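Local coordinates for toxin protein (PDB 6AQK), which probably acts as an ADP-ribosyltransferase toxin, serving as the C-terminal toxin domain of an RHS protein from Yersinia entomophaga, at residues D52-I55 with S56-E60; A89-S92 with G93-S96; A118-I121 with N122-G126. All blocks are in the same frame, centred on the assembly; numbering follows the deposited sequence.

Contact 1: residues D52-I55 with S56-E60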
loop_
_atom_site.group_PDB
_atom_site.type_symbol
_atom_site.label_atom_id
_atom_site.label_comp_id
_atom_site.label_asym_id
_atom_site.label_seq_id
_atom_site.Cartn_x
_atom_site.Cartn_y
_atom_site.Cartn_z
ATOM N N ASP A 52 -23.914 6.630 8.045
ATOM C CA ASP A 52 -24.743 5.447 7.795
ATOM C C ASP A 52 -24.413 4.846 6.479
ATOM O O ASP A 52 -24.364 3.624 6.316
ATOM C CB ASP A 52 -26.218 5.839 7.777
ATOM C CG ASP A 52 -26.554 6.816 8.856
ATOM O OD1 ASP A 52 -26.624 6.375 10.026
ATOM O OD2 ASP A 52 -26.681 8.027 8.540
ATOM N N ASN A 53 -24.233 5.713 5.491
ATOM C CA ASN A 53 -23.841 5.234 4.200
ATOM C C ASN A 53 -22.411 4.646 4.251
ATOM O O ASN A 53 -22.145 3.678 3.557
ATOM C CB ASN A 53 -23.909 6.314 3.092
ATOM C CG ASN A 53 -23.839 5.683 1.731
ATOM O OD1 ASN A 53 -24.509 4.675 1.506
ATOM N ND2 ASN A 53 -22.942 6.186 0.840
ATOM N N PHE A 54 -21.516 5.296 4.994
ATOM C CA PHE A 54 -20.148 4.795 5.091
ATOM C C PHE A 54 -20.154 3.378 5.670
ATOM O O PHE A 54 -19.557 2.405 5.129
ATOM C CB PHE A 54 -19.277 5.744 5.909
ATOM C CG PHE A 54 -17.857 5.280 5.997
ATOM C CD1 PHE A 54 -16.955 5.602 4.997
ATOM C CD2 PHE A 54 -17.465 4.420 7.004
ATOM C CE1 PHE A 54 -15.663 5.110 5.057
ATOM C CE2 PHE A 54 -16.171 3.887 7.036
ATOM C CZ PHE A 54 -15.294 4.253 6.081
ATOM N N ILE A 55 -20.850 3.236 6.785
ATOM C CA ILE A 55 -20.893 1.964 7.474
ATOM C C ILE A 55 -21.418 0.883 6.584
ATOM O O ILE A 55 -20.847 -0.225 6.524
ATOM C CB ILE A 55 -21.648 2.088 8.821
ATOM C CG1 ILE A 55 -20.778 2.873 9.804
ATOM C CG2 ILE A 55 -21.943 0.717 9.405
ATOM C CD1 ILE A 55 -21.525 3.535 10.963
ATOM N N SER A 56 -22.477 1.200 5.839
ATOM C CA SER A 56 -23.075 0.250 4.931
ATOM C C SER A 56 -22.105 -0.299 3.831
ATOM O O SER A 56 -21.943 -1.524 3.607
ATOM C CB SER A 56 -24.325 0.881 4.323
ATOM O OG SER A 56 -24.857 -0.042 3.403
ATOM N N LYS A 57 -21.387 0.628 3.217
ATOM C CA LYS A 57 -20.371 0.287 2.247
ATOM C C LYS A 57 -19.229 -0.493 2.887
ATOM O O LYS A 57 -18.769 -1.495 2.356
ATOM C CB LYS A 57 -19.795 1.599 1.653
ATOM C CG LYS A 57 -18.811 1.399 0.495
ATOM C CD LYS A 57 -19.407 0.495 -0.589
ATOM C CE LYS A 57 -19.215 1.087 -1.962
ATOM N NZ LYS A 57 -20.072 0.342 -2.916
ATOM N N TRP A 58 -18.763 0.002 4.036
ATOM C CA TRP A 58 -17.683 -0.660 4.762
ATOM C C TRP A 58 -18.058 -2.126 5.052
ATOM O O TRP A 58 -17.258 -3.057 4.798
ATOM C CB TRP A 58 -17.399 0.136 6.043
ATOM C CG TRP A 58 -16.291 -0.394 6.881
ATOM C CD1 TRP A 58 -15.210 -1.166 6.488
ATOM C CD2 TRP A 58 -16.154 -0.174 8.266
ATOM N NE1 TRP A 58 -14.404 -1.426 7.593
ATOM C CE2 TRP A 58 -14.975 -0.814 8.688
ATOM C CE3 TRP A 58 -16.929 0.518 9.205
ATOM C CZ2 TRP A 58 -14.586 -0.834 10.050
ATOM C CZ3 TRP A 58 -16.555 0.506 10.498
ATOM C CH2 TRP A 58 -15.378 -0.164 10.928
ATOM N N ALA A 59 -19.292 -2.344 5.514
ATOM C CA ALA A 59 -19.739 -3.727 5.853
ATOM C C ALA A 59 -19.705 -4.627 4.617
ATOM O O ALA A 59 -19.244 -5.784 4.652
ATOM C CB ALA A 59 -21.131 -3.695 6.506
ATOM N N GLU A 60 -20.151 -4.074 3.507
ATOM C CA GLU A 60 -20.173 -4.800 2.241
ATOM C C GLU A 60 -18.785 -5.243 1.871
ATOM O O GLU A 60 -18.576 -6.433 1.596
ATOM C CB GLU A 60 -20.785 -3.895 1.189
ATOM C CG GLU A 60 -20.849 -4.356 -0.260
ATOM C CD GLU A 60 -21.394 -3.210 -1.133
ATOM O OE1 GLU A 60 -22.341 -2.504 -0.699
ATOM O OE2 GLU A 60 -20.824 -2.953 -2.199
#
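Phe54 and Trp58 lie one turn apart on the alpha-helix of residues 51-63, and their rings carry the side-chain part of this i to i+4 contact. The backbone supplies the polar part. Four consecutive bonds join the two segments: Ser56 N to Asp52 O, Lys57 N to Asn53 O, Trp58 N to Phe54 O and Ala59 N to Ile55 O. The first two are longer, Lys57 N lying 3.2 Å from Asn53 O. The last two are shorter, with Trp58 N 2.8 Å from Phe54 O and Ala59 N equally near Ile55 O; the Trp58 bond is set apart by its donor, which sits nearly along the C=O axis.

The apolar part lies on the buried face. In both aromatics CG stands opposite the backbone N (chi1 -178° in each), so the two rings leave the helix in a similar sense. The rings meet at an oblique angle, their planes 45° apart, and the centroids of the Phe54 ring and the Trp58 five-membered ring are separated by 5.9 Å. Between the side chains, Phe54 CE2 comes to 4.1 Å from both Trp58 CB and Trp58 CE3. Phe33 of helix 27-39 presents edge-to-face geometry with both rings, and Phe77 of helix 74-90 also touches both, which places the pair in the seam among three helices. The indole's polar end is satisfied there too, Trp58 NE1 donating to Tyr29 O.

A metal ion and a charged pair complete the surroundings. Ile55 extends to about 4 Å from a platinum ion, probably the one bound by Met51 and His74. Lys57, its chain bent at chi2 and chi3, forms a salt bridge whose hydrogen bond is weak, with Lys57 NZ 3.5 Å from Glu60 OE2.

Contact 2: residues A89-S92 with G93-S96; sequences AEWS and GYHS
Glu90 and Tyr94 each place CG opposite the carbonyl carbon and beside the backbone N (chi1 -63° and -66°), and the glutamate chain then runs extended, which carries its carboxylate to the end of the phenol. Tyr94 OH donates to Glu90 OE1 at 2.6 Å, a short bond that uses the anti lone pair of that oxygen. The carboxylate stands steeply to the ring, the planes being 78° apart. Glu90 OE1 also accepts from Ala18 N, so one oxygen links the N-terminal region to the phenol.

Trp91 meets the CD2-CE2 edge of the tyrosine, both atoms lying 3.8 Å from Trp91 CE3. Tyr94 turns this edge toward the face of the indole in an offset edge-to-face pair, with centroids of the two six-membered rings 5.4 Å apart. Over one face of the Tyr94 ring lies Glu90 O, 3.6 Å above the plane and toward the rim. Beyond the contact, Trp91 NE1 donates to Ala172 O.

Beside the rings the backbone folds tightly. Gly93 N donates to Glu90 O at 2.9 Å, and Tyr94 N to Trp91 O at 3.0 Å; in both cases the donor stands above the carbonyl plane. A water lies within hydrogen-bonding distance of Trp91 O and Tyr94 O. The two i to i+3 bonds, with the backbone angles of Trp91, Ser92 and Gly93, define overlapping type I beta-turns that lead helix 74-90 into a loop.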
loop_
_atom_site.group_PDB
_atom_site.type_symbol
_atom_site.label_atom_id
_atom_site.label_comp_id
_atom_site.label_asym_id
_atom_site.label_seq_id
_atom_site.Cartn_x
_atom_site.Cartn_y
_atom_site.Cartn_z
ATOM N N ALA A 89 -1.098 10.642 15.059
ATOM C CA ALA A 89 -0.609 11.366 16.238
ATOM C C ALA A 89 0.737 10.864 16.717
ATOM O O ALA A 89 1.661 11.670 16.989
ATOM C CB ALA A 89 -1.628 11.284 17.298
ATOM N N GLU A 90 0.889 9.531 16.650
ATOM C CA GLU A 90 2.097 8.862 17.073
ATOM C C GLU A 90 3.186 8.899 16.079
ATOM O O GLU A 90 4.333 8.485 16.392
ATOM C CB GLU A 90 1.784 7.405 17.424
ATOM C CG GLU A 90 0.816 7.273 18.607
ATOM C CD GLU A 90 0.441 5.883 18.959
ATOM O OE1 GLU A 90 0.862 4.943 18.258
ATOM O OE2 GLU A 90 -0.262 5.696 19.989
ATOM N N TRP A 91 2.869 9.268 14.845
ATOM C CA TRP A 91 3.766 8.885 13.717
ATOM C C TRP A 91 5.209 9.406 13.887
ATOM O O TRP A 91 6.238 8.660 13.643
ATOM C CB TRP A 91 3.208 9.320 12.319
ATOM C CG TRP A 91 3.848 8.526 11.195
ATOM C CD1 TRP A 91 4.946 8.857 10.488
ATOM C CD2 TRP A 91 3.424 7.239 10.695
ATOM N NE1 TRP A 91 5.264 7.854 9.611
ATOM C CE2 TRP A 91 4.305 6.875 9.693
ATOM C CE3 TRP A 91 2.354 6.372 11.002
ATOM C CZ2 TRP A 91 4.232 5.648 9.041
ATOM C CZ3 TRP A 91 2.253 5.162 10.309
ATOM C CH2 TRP A 91 3.196 4.827 9.324
ATOM N N SER A 92 5.322 10.668 14.284
ATOM C CA SER A 92 6.669 11.278 14.397
ATOM C C SER A 92 7.525 10.569 15.448
ATOM O O SER A 92 8.716 10.606 15.337
ATOM C CB SER A 92 6.593 12.799 14.580
ATOM O OG SER A 92 6.349 13.049 15.935
ATOM N N GLY A 93 6.908 9.887 16.433
ATOM C CA GLY A 93 7.605 9.166 17.495
ATOM C C GLY A 93 8.029 7.754 17.071
ATOM O O GLY A 93 8.734 7.119 17.802
ATOM N N TYR A 94 7.599 7.250 15.890
ATOM C CA TYR A 94 8.012 5.935 15.407
ATOM C C TYR A 94 9.408 5.956 14.837
ATOM O O TYR A 94 9.838 6.979 14.353
ATOM C CB TYR A 94 6.999 5.468 14.334
ATOM C CG TYR A 94 5.598 5.197 14.816
ATOM C CD1 TYR A 94 5.276 5.011 16.156
ATOM C CD2 TYR A 94 4.550 5.046 13.857
ATOM C CE1 TYR A 94 3.962 4.706 16.558
ATOM C CE2 TYR A 94 3.268 4.719 14.243
ATOM C CZ TYR A 94 2.965 4.555 15.584
ATOM O OH TYR A 94 1.653 4.258 15.891
ATOM N N HIS A 95 10.101 4.820 14.831
ATOM C CA HIS A 95 11.481 4.751 14.424
ATOM C C HIS A 95 11.516 4.906 12.896
ATOM O O HIS A 95 10.935 4.067 12.195
ATOM C CB HIS A 95 12.070 3.377 14.808
ATOM C CG HIS A 95 12.197 3.114 16.289
ATOM N ND1 HIS A 95 11.195 2.522 17.029
ATOM C CD2 HIS A 95 13.250 3.255 17.139
ATOM C CE1 HIS A 95 11.607 2.342 18.273
ATOM N NE2 HIS A 95 12.850 2.774 18.366
ATOM N N SER A 96 12.208 5.910 12.378
ATOM C CA SER A 96 12.235 6.118 10.929
ATOM C C SER A 96 13.104 5.068 10.346
ATOM O O SER A 96 14.113 4.682 10.949
ATOM C CB SER A 96 12.797 7.474 10.570
ATOM O OG SER A 96 11.868 8.477 10.914
HETATM O O HOH W 1 8.553 8.988 12.375
#

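Contact 3: residues A118-I121 with N122-G126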
loop_
_atom_site.group_PDB
_atom_site.type_symbol
_atom_site.label_atom_id
_atom_site.label_comp_id
_atom_site.label_asym_id
_atom_site.label_seq_id
_atom_site.Cartn_x
_atom_site.Cartn_y
_atom_site.Cartn_z
ATOM N N ALA A 118 -4.055 0.561 -14.548
ATOM C CA ALA A 118 -5.009 -0.234 -15.356
ATOM C C ALA A 118 -4.764 -0.002 -16.875
ATOM O O ALA A 118 -4.662 -0.932 -17.672
ATOM C CB ALA A 118 -6.458 0.123 -14.980
ATOM N N GLU A 119 -4.626 1.255 -17.222
ATOM C CA GLU A 119 -4.353 1.676 -18.611
ATOM C C GLU A 119 -3.091 1.073 -19.154
ATOM O O GLU A 119 -3.080 0.485 -20.274
ATOM C CB GLU A 119 -4.273 3.201 -18.668
ATOM C CG GLU A 119 -3.897 3.822 -20.021
ATOM C CD GLU A 119 -5.072 3.932 -20.967
ATOM O OE1 GLU A 119 -5.476 5.074 -21.299
ATOM O OE2 GLU A 119 -5.622 2.880 -21.353
ATOM N N PHE A 120 -2.031 1.181 -18.346
ATOM C CA PHE A 120 -0.726 0.720 -18.761
ATOM C C PHE A 120 -0.785 -0.769 -18.918
ATOM O O PHE A 120 -0.269 -1.294 -19.902
ATOM C CB PHE A 120 0.363 1.171 -17.782
ATOM C CG PHE A 120 1.734 0.687 -18.163
ATOM C CD1 PHE A 120 2.453 1.377 -19.157
ATOM C CD2 PHE A 120 2.322 -0.432 -17.545
ATOM C CE1 PHE A 120 3.732 0.930 -19.558
ATOM C CE2 PHE A 120 3.630 -0.861 -17.926
ATOM C CZ PHE A 120 4.315 -0.161 -18.942
ATOM N N ILE A 121 -1.413 -1.471 -17.964
ATOM C CA ILE A 121 -1.573 -2.932 -18.056
ATOM C C ILE A 121 -2.346 -3.321 -19.311
ATOM O O ILE A 121 -1.900 -4.207 -20.077
ATOM C CB ILE A 121 -2.311 -3.517 -16.814
ATOM C CG1 ILE A 121 -1.366 -3.409 -15.597
ATOM C CG2 ILE A 121 -2.756 -4.951 -17.045
ATOM C CD1 ILE A 121 -1.965 -3.805 -14.241
ATOM N N ASN A 122 -3.498 -2.697 -19.495
ATOM C CA ASN A 122 -4.287 -2.905 -20.730
ATOM C C ASN A 122 -3.488 -2.700 -22.006
ATOM O O ASN A 122 -3.613 -3.513 -22.891
ATOM C CB ASN A 122 -5.570 -2.060 -20.764
ATOM C CG ASN A 122 -6.632 -2.580 -19.761
ATOM O OD1 ASN A 122 -6.664 -3.770 -19.399
ATOM N ND2 ASN A 122 -7.467 -1.677 -19.281
ATOM N N GLU A 123 -2.676 -1.655 -22.098
ATOM C CA GLU A 123 -1.890 -1.429 -23.317
ATOM C C GLU A 123 -0.719 -2.410 -23.486
ATOM O O GLU A 123 -0.253 -2.617 -24.613
ATOM C CB GLU A 123 -1.327 -0.025 -23.358
ATOM C CG GLU A 123 -2.361 1.106 -23.302
ATOM C CD GLU A 123 -1.743 2.466 -22.971
ATOM O OE1 GLU A 123 -0.493 2.549 -22.903
ATOM O OE2 GLU A 123 -2.504 3.463 -22.782
ATOM N N SER A 124 -0.222 -2.980 -22.382
ATOM C CA SER A 124 1.049 -3.698 -22.356
ATOM C C SER A 124 0.936 -5.195 -22.404
ATOM O O SER A 124 1.837 -5.919 -22.922
ATOM C CB SER A 124 1.794 -3.362 -21.019
ATOM O OG SER A 124 2.289 -2.026 -21.009
ATOM N N GLU A 125 -0.053 -5.680 -21.670
ATOM C CA GLU A 125 -0.397 -7.107 -21.572
ATOM C C GLU A 125 -0.082 -7.934 -22.808
ATOM O O GLU A 125 -0.549 -7.586 -23.866
ATOM C CB GLU A 125 -1.920 -7.177 -21.457
ATOM C CG GLU A 125 -2.372 -7.752 -20.187
ATOM C CD GLU A 125 -3.840 -7.544 -19.990
ATOM O OE1 GLU A 125 -4.549 -7.046 -20.909
ATOM O OE2 GLU A 125 -4.257 -7.874 -18.875
ATOM N N GLY A 126 0.678 -9.012 -22.660
ATOM C CA GLY A 126 0.948 -9.940 -23.752
ATOM C C GLY A 126 1.937 -9.480 -24.809
ATOM O O GLY A 126 2.160 -10.186 -25.776
#
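Phe120 and Ser124 form the tight side of this contact, on the last turn of the alpha-helix of residues 115-124. Ser124 OG hangs over the centre of the phenylalanine ring, 3.4 Å above its plane. The same OG donates to Phe120 O at 2.9 Å, from above the carbonyl plane. With OG beside the backbone N (chi1 -71°), the hydroxyl folds back along the helix, which is what lets one atom both bond the carbonyl and cover the ring. Ser124 N adds just a weak bond to Phe120 O. Both residues are buried, resting on Tyr220 and Tyr200 of strands 220-226 and 192-200; the OG to Phe120 O bond gives the buried hydroxyl a partner within its own helix.

The solvent side differs. Glu119 bends at chi2 while Glu123 runs extended, and their carboxylate planes are 38° apart. Glu123 OE2 lies against the Glu119 chain, 3.1 Å from Glu119 CG, while Glu119 OE2 stands 3.5 Å from Glu123 OE2. No bond joins these like charges, which would be expected to repel one another. Their backbones do hold firmly, Glu123 N reaching Glu119 O at 2.8 Å, as Asn122 N does with Ala118 O.

At the helix end the bonding pattern changes. Glu125 is the first residue to leave helical angles, and Gly126 follows with a positive phi of 75°. Ile121 O takes two donors here: Ser124 N, from well above the carbonyl plane, and Glu125 N, in that plane at 2.8 Å.

In the fold
All three contacts are local and lie in series along the chain; none nests or crosses, and none closes a long loop. Contact 1 comes first, on helix 51-63, packed between helices 27-39 and 74-90. The chain then runs along helix 74-90 to contact 2, about 30 Å away between centres, where it turns toward strand 101-106, one of the two outermost strands of the five-stranded mixed sheet. After that strand comes helix 115-124, whose end forms contact 3 and rests on strands 192-200 and 220-226. Contacts 2 and 3 lie on opposite sides of the chain's centre. The series thus passes from the helical N-terminal part to the sheet.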